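Local coordinates for probable leucine/isoleucine/valine-binding protein (Rhodopirellula baltica, PDB 4KV7) that is of unknown function but, as a member of the leucine-binding protein family, probably binds branched-chain amino acids or similar small ligands in the periplasm, at residues G160-N165 against E227-L232; D205-L210 against R237-N242; G175-I180 against S189-G194. The protein carries 1 engineered substitution. All blocks are in the same frame, centred on the assembly; numbering follows the deposited sequence. Where two conformers were deposited one is given.

Interaction 1 of 3, residues G160-N165 against E227-L232; sequences GFFTQN and EPCSKL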
ATOM      1  N   GLY A 160      -9.943   6.131  18.765  1.00 11.22           N
ATOM      2  CA  GLY A 160      -9.599   4.746  19.032  1.00 11.45           C
ATOM      3  C   GLY A 160      -8.997   4.051  17.828  1.00 11.08           C
ATOM      4  O   GLY A 160      -9.001   4.581  16.712  1.00 11.05           O
ATOM      5  N   PHE A 161      -8.485   2.846  18.057  1.00 10.15           N
ATOM      6  CA  PHE A 161      -7.779   2.097  17.023  1.00  9.34           C
ATOM      7  C   PHE A 161      -8.259   0.658  16.991  1.00  9.41           C
ATOM      8  O   PHE A 161      -8.475   0.047  18.036  1.00 10.27           O
ATOM      9  CB  PHE A 161      -6.276   2.135  17.284  1.00 10.29           C
ATOM     10  CG  PHE A 161      -5.714   3.515  17.191  1.00  9.63           C
ATOM     11  CD1 PHE A 161      -5.790   4.399  18.260  1.00 10.37           C
ATOM     12  CD2 PHE A 161      -5.159   3.951  16.006  1.00 10.78           C
ATOM     13  CE1 PHE A 161      -5.307   5.693  18.148  1.00 10.99           C
ATOM     14  CE2 PHE A 161      -4.681   5.247  15.887  1.00 10.85           C
ATOM     15  CZ  PHE A 161      -4.757   6.113  16.959  1.00 11.64           C
ATOM     16  N   PHE A 162      -8.411   0.130  15.777  1.00  8.95           N
ATOM     17  CA  PHE A 162      -8.721  -1.280  15.551  1.00  8.98           C
ATOM     18  C   PHE A 162      -7.633  -1.790  14.634  1.00  9.03           C
ATOM     19  O   PHE A 162      -7.547  -1.354  13.483  1.00  9.10           O
ATOM     20  CB  PHE A 162     -10.080  -1.438  14.881  1.00  9.91           C
ATOM     21  CG  PHE A 162     -10.413  -2.860  14.543  1.00 10.33           C
ATOM     22  CD1 PHE A 162     -10.760  -3.765  15.536  1.00 12.04           C
ATOM     23  CD2 PHE A 162     -10.358  -3.304  13.225  1.00 10.94           C
ATOM     24  CE1 PHE A 162     -11.051  -5.087  15.214  1.00 13.53           C
ATOM     25  CE2 PHE A 162     -10.646  -4.613  12.902  1.00 11.70           C
ATOM     26  CZ  PHE A 162     -10.994  -5.504  13.900  1.00 13.55           C
ATOM     27  N   THR A 163      -6.761  -2.656  15.148  1.00  8.64           N
ATOM     28  CA  THR A 163      -5.560  -2.992  14.388  1.00  8.36           C
ATOM     29  C   THR A 163      -5.230  -4.471  14.390  1.00  8.70           C
ATOM     30  O   THR A 163      -5.556  -5.206  15.318  1.00  9.97           O
ATOM     31  CB  THR A 163      -4.293  -2.222  14.873  1.00  9.75           C
ATOM     32  OG1 THR A 163      -3.738  -2.852  16.027  1.00 11.49           O
ATOM     33  CG2 THR A 163      -4.591  -0.756  15.168  1.00 10.31           C
ATOM     34  N   GLN A 164      -4.521  -4.884  13.354  1.00  8.47           N
ATOM     35  CA  GLN A 164      -4.051  -6.251  13.236  1.00  8.42           C
ATOM     36  C   GLN A 164      -2.992  -6.501  14.300  1.00  8.18           C
ATOM     37  O   GLN A 164      -2.141  -5.636  14.552  1.00  9.52           O
ATOM     38  CB  GLN A 164      -3.470  -6.437  11.844  1.00  8.44           C
ATOM     39  CG  GLN A 164      -3.254  -7.867  11.418  1.00  8.74           C
ATOM     40  CD  GLN A 164      -3.048  -7.914   9.934  1.00  8.00           C
ATOM     41  OE1 GLN A 164      -4.003  -7.749   9.174  1.00  9.29           O
ATOM     42  NE2 GLN A 164      -1.797  -8.068   9.501  1.00  9.28           N
ATOM     43  N   ASN A 165      -3.044  -7.655  14.946  1.00  9.46           N
ATOM     44  CA  ASN A 165      -2.205  -7.918  16.105  1.00 10.78           C
ATOM     45  C   ASN A 165      -0.833  -8.445  15.702  1.00 10.46           C
ATOM     46  O   ASN A 165      -0.488  -9.594  15.971  1.00 10.99           O
ATOM     47  CB  ASN A 165      -2.912  -8.882  17.053  1.00 11.19           C
ATOM     48  CG  ASN A 165      -2.488  -8.699  18.487  1.00 11.55           C
ATOM     49  OD1 ASN A 165      -1.726  -7.790  18.814  1.00 12.67           O
ATOM     50  ND2 ASN A 165      -2.993  -9.559  19.364  1.00 14.58           N
ATOM     51  N   GLU A 227     -11.291  -7.769   4.905  1.00  9.65           N
ATOM     52  CA  GLU A 227     -12.199  -8.763   5.480  1.00 10.60           C
ATOM     53  C   GLU A 227     -12.510  -8.509   6.969  1.00 10.38           C
ATOM     54  O   GLU A 227     -13.683  -8.366   7.335  1.00 11.00           O
ATOM     55  CB  GLU A 227     -11.733 -10.210   5.254  1.00 11.74           C
ATOM     56  CG  GLU A 227     -12.789 -11.194   5.749  1.00 13.43           C
ATOM     57  CD  GLU A 227     -12.288 -12.612   6.030  1.00 14.42           C
ATOM     58  OE1 GLU A 227     -11.076 -12.800   6.293  1.00 14.81           O
ATOM     59  OE2 GLU A 227     -13.141 -13.523   6.045  1.00 17.91           O
ATOM     60  N   PRO A 228     -11.481  -8.457   7.831  1.00 10.38           N
ATOM     61  CA  PRO A 228     -11.791  -8.215   9.239  1.00 11.23           C
ATOM     62  C   PRO A 228     -12.352  -6.819   9.473  1.00 10.25           C
ATOM     63  O   PRO A 228     -13.194  -6.667  10.360  1.00 11.78           O
ATOM     64  CB  PRO A 228     -10.442  -8.416   9.944  1.00 11.92           C
ATOM     65  CG  PRO A 228      -9.424  -8.203   8.890  1.00 11.64           C
ATOM     66  CD  PRO A 228     -10.043  -8.716   7.635  1.00 11.12           C
ATOM     67  N   CYS A 229     -11.925  -5.820   8.708  1.00  9.69           N
ATOM     68  CA  CYS A 229     -12.481  -4.483   8.886  1.00  9.65           C
ATOM     69  C   CYS A 229     -13.959  -4.434   8.518  1.00 11.80           C
ATOM     70  O   CYS A 229     -14.756  -3.782   9.207  1.00 11.38           O
ATOM     71  CB  CYS A 229     -11.674  -3.451   8.107  1.00 11.35           C
ATOM     72  SG  CYS A 229     -10.045  -3.150   8.842  1.00 11.02           S
ATOM     73  N   SER A 230     -14.344  -5.149   7.466  1.00 11.63           N
ATOM     74  CA  SER A 230     -15.748  -5.208   7.080  0.73 12.09           C
ATOM     75  C   SER A 230     -16.580  -5.857   8.170  1.00 14.40           C
ATOM     76  O   SER A 230     -17.671  -5.387   8.503  1.00 14.52           O
ATOM     77  CB  SER A 230     -15.933  -6.000   5.790  0.73 12.77           C
ATOM     78  OG  SER A 230     -15.361  -5.327   4.694  0.73 13.32           O
ATOM     79  N   LYS A 231     -16.081  -6.958   8.723  1.00 12.99           N
ATOM     80  CA  LYS A 231     -16.790  -7.639   9.786  1.00 14.41           C
ATOM     81  C   LYS A 231     -16.914  -6.774  11.035  1.00 13.82           C
ATOM     82  O   LYS A 231     -17.952  -6.742  11.676  1.00 14.75           O
ATOM     83  CB  LYS A 231     -16.111  -8.963  10.122  1.00 15.04           C
ATOM     84  CG  LYS A 231     -16.851  -9.733  11.193  1.00 16.57           C
ATOM     85  CD  LYS A 231     -16.386 -11.156  11.311  1.00 19.89           C
ATOM     86  CE  LYS A 231     -17.043 -11.836  12.490  1.00 23.91           C
ATOM     87  NZ  LYS A 231     -16.417 -13.155  12.739  1.00 28.67           N
ATOM     88  N   LEU A 232     -15.842  -6.077  11.382  1.00 12.81           N
ATOM     89  CA  LEU A 232     -15.857  -5.176  12.524  1.00 12.79           C
ATOM     90  C   LEU A 232     -16.941  -4.105  12.351  1.00 13.36           C
ATOM     91  O   LEU A 232     -17.709  -3.835  13.271  1.00 14.12           O
ATOM     92  CB  LEU A 232     -14.466  -4.558  12.691  1.00 13.12           C
ATOM     93  CG  LEU A 232     -14.179  -3.653  13.896  1.00 13.47           C
ATOM     94  CD1 LEU A 232     -14.756  -2.261  13.714  1.00 15.17           C
ATOM     95  CD2 LEU A 232     -14.645  -4.273  15.205  1.00 15.57           C
TER

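Interaction 2 of 3, residues D205-L210 against R237-N242; sequences DGLADL and RMNNFN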
ATOM      1  N   ASP A 205     -13.451  -9.746  20.069  1.00 16.06           N
ATOM      2  CA  ASP A 205     -12.723  -9.264  21.243  1.00 17.41           C
ATOM      3  C   ASP A 205     -12.286  -7.819  21.062  1.00 17.57           C
ATOM      4  O   ASP A 205     -12.383  -7.015  21.996  1.00 17.54           O
ATOM      5  CB  ASP A 205     -11.499 -10.142  21.534  1.00 22.36           C
ATOM      6  CG  ASP A 205     -11.867 -11.487  22.131  1.00 31.13           C
ATOM      7  OD1 ASP A 205     -13.035 -11.673  22.533  1.00 27.09           O
ATOM      8  OD2 ASP A 205     -10.975 -12.357  22.211  1.00 35.96           O
ATOM      9  N   GLY A 206     -11.810  -7.484  19.867  1.00 15.45           N
ATOM     10  CA  GLY A 206     -11.376  -6.129  19.587  1.00 15.57           C
ATOM     11  C   GLY A 206     -12.514  -5.132  19.650  1.00 13.57           C
ATOM     12  O   GLY A 206     -12.355  -4.020  20.165  1.00 14.72           O
ATOM     13  N   LEU A 207     -13.676  -5.517  19.132  1.00 14.24           N
ATOM     14  CA  LEU A 207     -14.849  -4.652  19.226  1.00 14.74           C
ATOM     15  C   LEU A 207     -15.249  -4.412  20.680  1.00 15.45           C
ATOM     16  O   LEU A 207     -15.548  -3.279  21.075  1.00 16.06           O
ATOM     17  CB  LEU A 207     -16.024  -5.235  18.442  1.00 16.04           C
ATOM     18  CG  LEU A 207     -17.330  -4.446  18.563  1.00 16.47           C
ATOM     19  CD1 LEU A 207     -17.168  -3.023  18.074  1.00 18.31           C
ATOM     20  CD2 LEU A 207     -18.442  -5.157  17.797  1.00 21.48           C
ATOM     21  N   ALA A 208     -15.255  -5.472  21.480  1.00 15.83           N
ATOM     22  CA  ALA A 208     -15.627  -5.360  22.887  1.00 17.35           C
ATOM     23  C   ALA A 208     -14.692  -4.403  23.625  1.00 16.68           C
ATOM     24  O   ALA A 208     -15.140  -3.613  24.455  1.00 17.96           O
ATOM     25  CB  ALA A 208     -15.631  -6.726  23.553  1.00 18.65           C
ATOM     26  N   ASP A 209     -13.401  -4.462  23.309  1.00 16.55           N
ATOM     27  CA  ASP A 209     -12.426  -3.551  23.915  1.00 17.35           C
ATOM     28  C   ASP A 209     -12.725  -2.092  23.584  1.00 16.09           C
ATOM     29  O   ASP A 209     -12.633  -1.229  24.455  1.00 19.69           O
ATOM     30  CB  ASP A 209     -10.997  -3.908  23.491  1.00 19.82           C
ATOM     31  CG  ASP A 209     -10.458  -5.119  24.224  1.00 21.58           C
ATOM     32  OD1 ASP A 209     -11.046  -5.503  25.254  1.00 25.81           O
ATOM     33  OD2 ASP A 209      -9.440  -5.684  23.774  1.00 27.08           O
ATOM     34  N   LEU A 210     -13.087  -1.807  22.340  1.00 15.04           N
ATOM     35  CA  LEU A 210     -13.463  -0.450  21.974  1.00 14.86           C
ATOM     36  C   LEU A 210     -14.737  -0.014  22.691  1.00 16.67           C
ATOM     37  O   LEU A 210     -14.822   1.105  23.200  1.00 17.45           O
ATOM     38  CB  LEU A 210     -13.649  -0.336  20.468  1.00 15.58           C
ATOM     39  CG  LEU A 210     -12.371  -0.530  19.656  1.00 14.49           C
ATOM     40  CD1 LEU A 210     -12.726  -0.618  18.183  1.00 17.35           C
ATOM     41  CD2 LEU A 210     -11.412   0.618  19.924  1.00 15.43           C
ATOM     42  N   ARG A 237     -22.122  -1.847  14.040  1.00 22.03           N
ATOM     43  CA  ARG A 237     -23.445  -1.294  13.777  1.00 25.61           C
ATOM     44  C   ARG A 237     -24.552  -2.167  14.397  1.00 22.97           C
ATOM     45  O   ARG A 237     -25.574  -1.649  14.854  1.00 26.05           O
ATOM     46  CB  ARG A 237     -23.645  -1.036  12.271  1.00 28.39           C
ATOM     47  CG  ARG A 237     -22.554  -0.131  11.645  1.00 35.95           C
ATOM     48  CD  ARG A 237     -23.010   0.561  10.350  1.00 34.82           C
ATOM     49  NE  ARG A 237     -21.891   1.039   9.532  1.00 36.16           N
ATOM     50  CZ  ARG A 237     -21.279   2.210   9.695  1.00 31.45           C
ATOM     51  NH1 ARG A 237     -20.276   2.554   8.898  1.00 37.77           N
ATOM     52  NH2 ARG A 237     -21.666   3.040  10.656  1.00 35.76           N
HETATM   53  N   MSE A 238     -24.327  -3.480  14.457  1.00 21.93           N
HETATM   54  CA  MSE A 238     -25.255  -4.400  15.121  1.00 27.68           C
HETATM   55  C   MSE A 238     -25.233  -4.217  16.638  1.00 22.71           C
HETATM   56  O   MSE A 238     -26.231  -4.465  17.312  1.00 26.68           O
HETATM   57  CB  MSE A 238     -24.914  -5.858  14.788  1.00 24.78           C
HETATM   58  CG  MSE A 238     -25.024  -6.221  13.313  1.00 33.26           C
HETATM   59 SE   MSE A 238     -26.846  -6.426  12.676  0.33 43.34          SE
HETATM   60  CE  MSE A 238     -27.377  -7.898  13.833  1.00 39.77           C
ATOM     61  N   ASN A 239     -24.084  -3.796  17.162  1.00 23.13           N
ATOM     62  CA  ASN A 239     -23.900  -3.569  18.594  1.00 24.24           C
ATOM     63  C   ASN A 239     -24.158  -2.123  19.008  1.00 24.09           C
ATOM     64  O   ASN A 239     -23.703  -1.685  20.072  1.00 24.60           O
ATOM     65  CB  ASN A 239     -22.491  -3.982  19.039  1.00 25.19           C
ATOM     66  CG  ASN A 239     -22.361  -5.476  19.270  1.00 28.91           C
ATOM     67  OD1 ASN A 239     -22.054  -6.236  18.351  1.00 29.47           O
ATOM     68  ND2 ASN A 239     -22.592  -5.906  20.503  1.00 29.63           N
ATOM     69  N   ASN A 240     -24.871  -1.384  18.163  1.00 22.63           N
ATOM     70  CA  ASN A 240     -25.308  -0.024  18.486  1.00 24.63           C
ATOM     71  C   ASN A 240     -24.147   0.966  18.606  1.00 25.60           C
ATOM     72  O   ASN A 240     -24.172   1.870  19.444  1.00 25.49           O
ATOM     73  CB  ASN A 240     -26.172  -0.034  19.761  1.00 25.63           C
ATOM     74  CG  ASN A 240     -26.975   1.240  19.941  1.00 30.62           C
ATOM     75  OD1 ASN A 240     -27.153   2.014  18.998  1.00 40.57           O
ATOM     76  ND2 ASN A 240     -27.463   1.467  21.158  1.00 29.85           N
ATOM     77  N   PHE A 241     -23.138   0.795  17.753  1.00 22.16           N
ATOM     78  CA  PHE A 241     -21.937   1.620  17.803  1.00 21.02           C
ATOM     79  C   PHE A 241     -21.611   2.149  16.412  1.00 19.64           C
ATOM     80  O   PHE A 241     -21.298   1.372  15.511  1.00 21.88           O
ATOM     81  CB  PHE A 241     -20.774   0.781  18.332  1.00 19.35           C
ATOM     82  CG  PHE A 241     -19.468   1.522  18.438  1.00 20.50           C
ATOM     83  CD1 PHE A 241     -19.386   2.742  19.096  1.00 22.72           C
ATOM     84  CD2 PHE A 241     -18.310   0.963  17.923  1.00 22.51           C
ATOM     85  CE1 PHE A 241     -18.172   3.406  19.203  1.00 23.38           C
ATOM     86  CE2 PHE A 241     -17.096   1.619  18.030  1.00 22.00           C
ATOM     87  CZ  PHE A 241     -17.032   2.840  18.679  1.00 23.83           C
ATOM     88  N   ASN A 242     -21.673   3.468  16.243  1.00 20.39           N
ATOM     89  CA  ASN A 242     -21.473   4.085  14.936  1.00 22.98           C
ATOM     90  C   ASN A 242     -20.505   5.272  14.950  1.00 20.97           C
ATOM     91  O   ASN A 242     -20.893   6.408  14.671  1.00 22.75           O
ATOM     92  CB  ASN A 242     -22.819   4.515  14.340  1.00 25.54           C
ATOM     93  CG  ASN A 242     -23.741   3.338  14.063  1.00 30.69           C
ATOM     94  OD1 ASN A 242     -23.631   2.681  13.025  1.00 33.12           O
ATOM     95  ND2 ASN A 242     -24.657   3.070  14.985  1.00 31.68           N
TER

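Interaction 3 of 3, residues G175-I180 against S189-G194; sequences GGLAAI and SSLPHG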
ATOM      1  N   GLY A 175       1.985   5.109  14.899  1.00 10.18           N
ATOM      2  CA  GLY A 175       1.817   6.341  14.141  1.00 11.90           C
ATOM      3  C   GLY A 175       0.695   7.192  14.714  1.00  9.30           C
ATOM      4  O   GLY A 175       0.837   8.406  14.880  1.00 10.41           O
ATOM      5  N   GLY A 176      -0.429   6.564  15.026  1.00 10.12           N
ATOM      6  CA  GLY A 176      -1.540   7.271  15.632  1.00 10.14           C
ATOM      7  C   GLY A 176      -1.200   7.856  16.991  1.00  9.36           C
ATOM      8  O   GLY A 176      -1.550   9.001  17.295  1.00 10.27           O
ATOM      9  N   LEU A 177      -0.495   7.076  17.804  1.00  9.70           N
ATOM     10  CA  LEU A 177      -0.043   7.510  19.116  1.00 11.00           C
ATOM     11  C   LEU A 177       0.832   8.757  19.009  1.00 10.11           C
ATOM     12  O   LEU A 177       0.644   9.727  19.752  1.00 11.29           O
ATOM     13  CB  LEU A 177       0.725   6.377  19.796  1.00 11.66           C
ATOM     14  CG  LEU A 177       1.405   6.716  21.117  1.00 13.20           C
ATOM     15  CD1 LEU A 177       0.404   7.103  22.202  1.00 14.57           C
ATOM     16  CD2 LEU A 177       2.263   5.542  21.565  1.00 16.91           C
ATOM     17  N   ALA A 178       1.804   8.729  18.098  1.00 10.30           N
ATOM     18  CA  ALA A 178       2.682   9.880  17.906  1.00 11.30           C
ATOM     19  C   ALA A 178       1.886  11.110  17.479  1.00 10.58           C
ATOM     20  O   ALA A 178       2.128  12.224  17.958  1.00 11.42           O
ATOM     21  CB  ALA A 178       3.752   9.558  16.879  1.00 12.51           C
ATOM     22  N   ALA A 179       0.918  10.918  16.594  1.00 10.19           N
ATOM     23  CA  ALA A 179       0.127  12.042  16.114  1.00 10.77           C
ATOM     24  C   ALA A 179      -0.734  12.637  17.227  1.00 10.47           C
ATOM     25  O   ALA A 179      -0.858  13.849  17.349  1.00 11.77           O
ATOM     26  CB  ALA A 179      -0.723  11.635  14.925  1.00 12.07           C
ATOM     27  N   ILE A 180      -1.323  11.773  18.045  1.00 10.38           N
ATOM     28  CA  ILE A 180      -2.122  12.213  19.185  1.00 10.90           C
ATOM     29  C   ILE A 180      -1.257  12.982  20.189  1.00 11.57           C
ATOM     30  O   ILE A 180      -1.661  14.026  20.710  1.00 11.38           O
ATOM     31  CB  ILE A 180      -2.816  10.999  19.848  1.00 10.69           C
ATOM     32  CG1 ILE A 180      -3.970  10.509  18.967  1.00 11.09           C
ATOM     33  CG2 ILE A 180      -3.337  11.348  21.235  1.00 13.70           C
ATOM     34  CD1 ILE A 180      -4.509   9.129  19.337  1.00 12.44           C
ATOM     35  N   SER A 189      -1.129   3.152  27.262  1.00 21.44           N
ATOM     36  CA  SER A 189      -2.175   2.253  27.766  1.00 24.50           C
ATOM     37  C   SER A 189      -3.561   2.901  27.795  1.00 20.68           C
ATOM     38  O   SER A 189      -4.572   2.208  27.940  1.00 22.38           O
ATOM     39  CB  SER A 189      -1.823   1.751  29.170  1.00 27.63           C
ATOM     40  OG  SER A 189      -1.805   2.825  30.097  1.00 33.32           O
ATOM     41  N   SER A 190      -3.613   4.222  27.652  1.00 19.50           N
ATOM     42  CA  SER A 190      -4.879   4.945  27.718  0.59 19.93           C
ATOM     43  C   SER A 190      -5.671   4.885  26.411  1.00 17.43           C
ATOM     44  O   SER A 190      -6.884   5.063  26.411  1.00 18.23           O
ATOM     45  CB  SER A 190      -4.642   6.405  28.113  0.59 19.83           C
ATOM     46  OG  SER A 190      -4.004   7.119  27.071  0.59 19.08           O
ATOM     47  N   LEU A 191      -4.989   4.644  25.299  1.00 15.34           N
ATOM     48  CA  LEU A 191      -5.658   4.670  24.000  1.00 14.19           C
ATOM     49  C   LEU A 191      -6.596   3.479  23.814  1.00 13.98           C
ATOM     50  O   LEU A 191      -6.261   2.351  24.184  1.00 15.22           O
ATOM     51  CB  LEU A 191      -4.636   4.681  22.863  1.00 13.43           C
ATOM     52  CG  LEU A 191      -4.000   6.020  22.483  1.00 15.39           C
ATOM     53  CD1 LEU A 191      -3.189   6.626  23.616  1.00 17.06           C
ATOM     54  CD2 LEU A 191      -3.122   5.839  21.253  1.00 16.08           C
ATOM     55  N   PRO A 192      -7.778   3.713  23.223  1.00 13.38           N
ATOM     56  CA  PRO A 192      -8.632   2.571  22.875  1.00 13.88           C
ATOM     57  C   PRO A 192      -7.952   1.786  21.769  1.00 12.87           C
ATOM     58  O   PRO A 192      -7.567   2.369  20.763  1.00 12.84           O
ATOM     59  CB  PRO A 192      -9.910   3.225  22.334  1.00 15.56           C
ATOM     60  CG  PRO A 192      -9.756   4.715  22.591  1.00 14.99           C
ATOM     61  CD  PRO A 192      -8.299   4.981  22.693  1.00 15.66           C
ATOM     62  N   HIS A 193      -7.796   0.481  21.955  1.00 12.62           N
ATOM     63  CA  HIS A 193      -7.045  -0.318  21.004  1.00 12.87           C
ATOM     64  C   HIS A 193      -7.542  -1.761  20.963  1.00 14.52           C
ATOM     65  O   HIS A 193      -7.141  -2.590  21.780  1.00 19.08           O
ATOM     66  CB  HIS A 193      -5.559  -0.287  21.353  1.00 12.69           C
ATOM     67  CG  HIS A 193      -4.673  -0.787  20.255  1.00 11.94           C
ATOM     68  ND1 HIS A 193      -3.323  -1.003  20.426  1.00 12.69           N
ATOM     69  CD2 HIS A 193      -4.936  -1.090  18.958  1.00 11.42           C
ATOM     70  CE1 HIS A 193      -2.795  -1.426  19.290  1.00 13.12           C
ATOM     71  NE2 HIS A 193      -3.752  -1.479  18.382  1.00 11.96           N
ATOM     72  N   GLY A 194      -8.436  -2.043  20.022  1.00 11.51           N
ATOM     73  CA  GLY A 194      -8.921  -3.393  19.795  1.00 11.60           C
ATOM     74  C   GLY A 194      -8.086  -4.057  18.723  1.00 11.30           C
ATOM     75  O   GLY A 194      -7.683  -3.391  17.770  1.00 11.38           O
TER

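Interaction 1 of 3, residues G160-N165 against E227-L232
F162 lays its ring against L232, and the contact rests on that pair. CG stands anti to the backbone N (chi1 176°), which carries the ring off strand 159-164 toward helix 226-238. From CB outward, CG comes first, 3.9 Å from L232 CG. On one flank F162 CD1 passes L232 CG, and CE1 beyond it meets L232 CD2 at 3.7 Å. On the other, F162 CE2 has L232 CB at 3.8 Å, with P228 O approaching obliquely and C229 SG at the ring edge, 4.4 Å from CE2. At the tip F162 CZ touches L232 CG at 3.7 Å. L232 CG therefore sits over the middle of one face, 3.5 Å from the ring centroid and 6° off the normal, a CH-pi contact. With an alanine here, L232 would probably lose the ring it lies over, and a gap would open between strand and helix. The F162 side chain also meets Y196, V203 and V220, and the residue is buried. The segments 160-164 and 227-232 run at 143°, nearer antiparallel than parallel. A helix laid in this way against the parallel part of a mixed sheet is the alpha/beta layering of periplasmic binding protein domains.

Interaction 2 of 3, residues D205-L210 against R237-N242
In the turn that brings F241 against L207, the shortest sound side-chain polar bond runs from R237 NH2 to N242 OD1, 3.1 Å with an N-H...O angle of 160°. It uses a lone pair in the carbonyl plane of N242, and N242 OD1 lies 7° out of the guanidinium plane of R237, so the acceptor meets the guanidinium at its edge and the arginine ties the chain beyond the turn back to the last turn of the helix. R237 NH1 binds L263 O as well, which gives the guanidinium a second hold. The contact with helix 204-211 is made by the methyls of L207, one on a ring and one on an amide, without a polar bond. L207 forks at CG: CD1 comes to F241 CD2 at 4.1 Å, obliquely to the ring, while CD2 goes to the N239 side chain, 4.2 Å from its CG. With its CG anti to the backbone N (chi1 -180°), F241 reaches toward helix 204-211, and the L207 and F241 side chains run past each other in opposite directions. A236, L211, L216 and V220 also touch the F241 side chain; the residue is buried although N239 and N242 are exposed. The backbone explains the turn: F241 N bonds A236 O, N240 takes positive phi, and a weak bond joins N240 N to R237 O. This is a Schellman motif ending helix 226-238, with F241 resting on A236.

Interaction 3 of 3, residues G175-I180 against S189-G194
L191 reaches from the loop ahead of strand 193-196 to two side chains of helix 167-183, L177 and I180, and the touching across the contact is all between aliphatic carbons. L191 and L177 cross at about a right angle. L177 CD1 nestles against both methyls of the other leucine, 3.9 Å from L191 CD1 and 3.9 Å from L191 CD2, and L177 CB lies 4.1 Å from that same CD2. With I180 the meeting is tip to tip, I180 CD1 facing L191 CD2 at 4.1 Å. L191 CD2 thus touches both L177 CD1 and I180 CD1. More apolar neighbours fill in around them: V186 and V188 touch L177, and F161 touches I180 and L191.

The polar bonds belong to the surrounding backbone and side chains. Inside the helix I180 N bonds G176 O at 2.9 Å, and H193 NE2 bonds T163 OG1 on the neighbouring strand.

The contact joins the helix of a beta-alpha-beta unit to the lead-in of its second strand. With only methyl and methylene groups meeting, it depends on shape and on exclusion of water, and no directional bond across it fixes how the side chains are turned.

Of the elements used, strand 159-164 comes first from the N terminus, then helix 167-183, and interaction 3 closes the short loop from that helix to the start of strand 193-196. It lies nested inside the longer loop that interaction 1 closes when the strand meets helix 226-238. Interaction 2 opens at helix 204-211, after interaction 3 has closed, and crosses interaction 1: its second segment includes the end of the same helix 226-238. The contacts join through strands 159-164 and 193-196 of one mixed sheet, with helix 167-183 on one face and helices 204-211 and 226-238 on the other. L232 touches L207 between interactions 1 and 2, and L210 reaches P192 between 2 and 3.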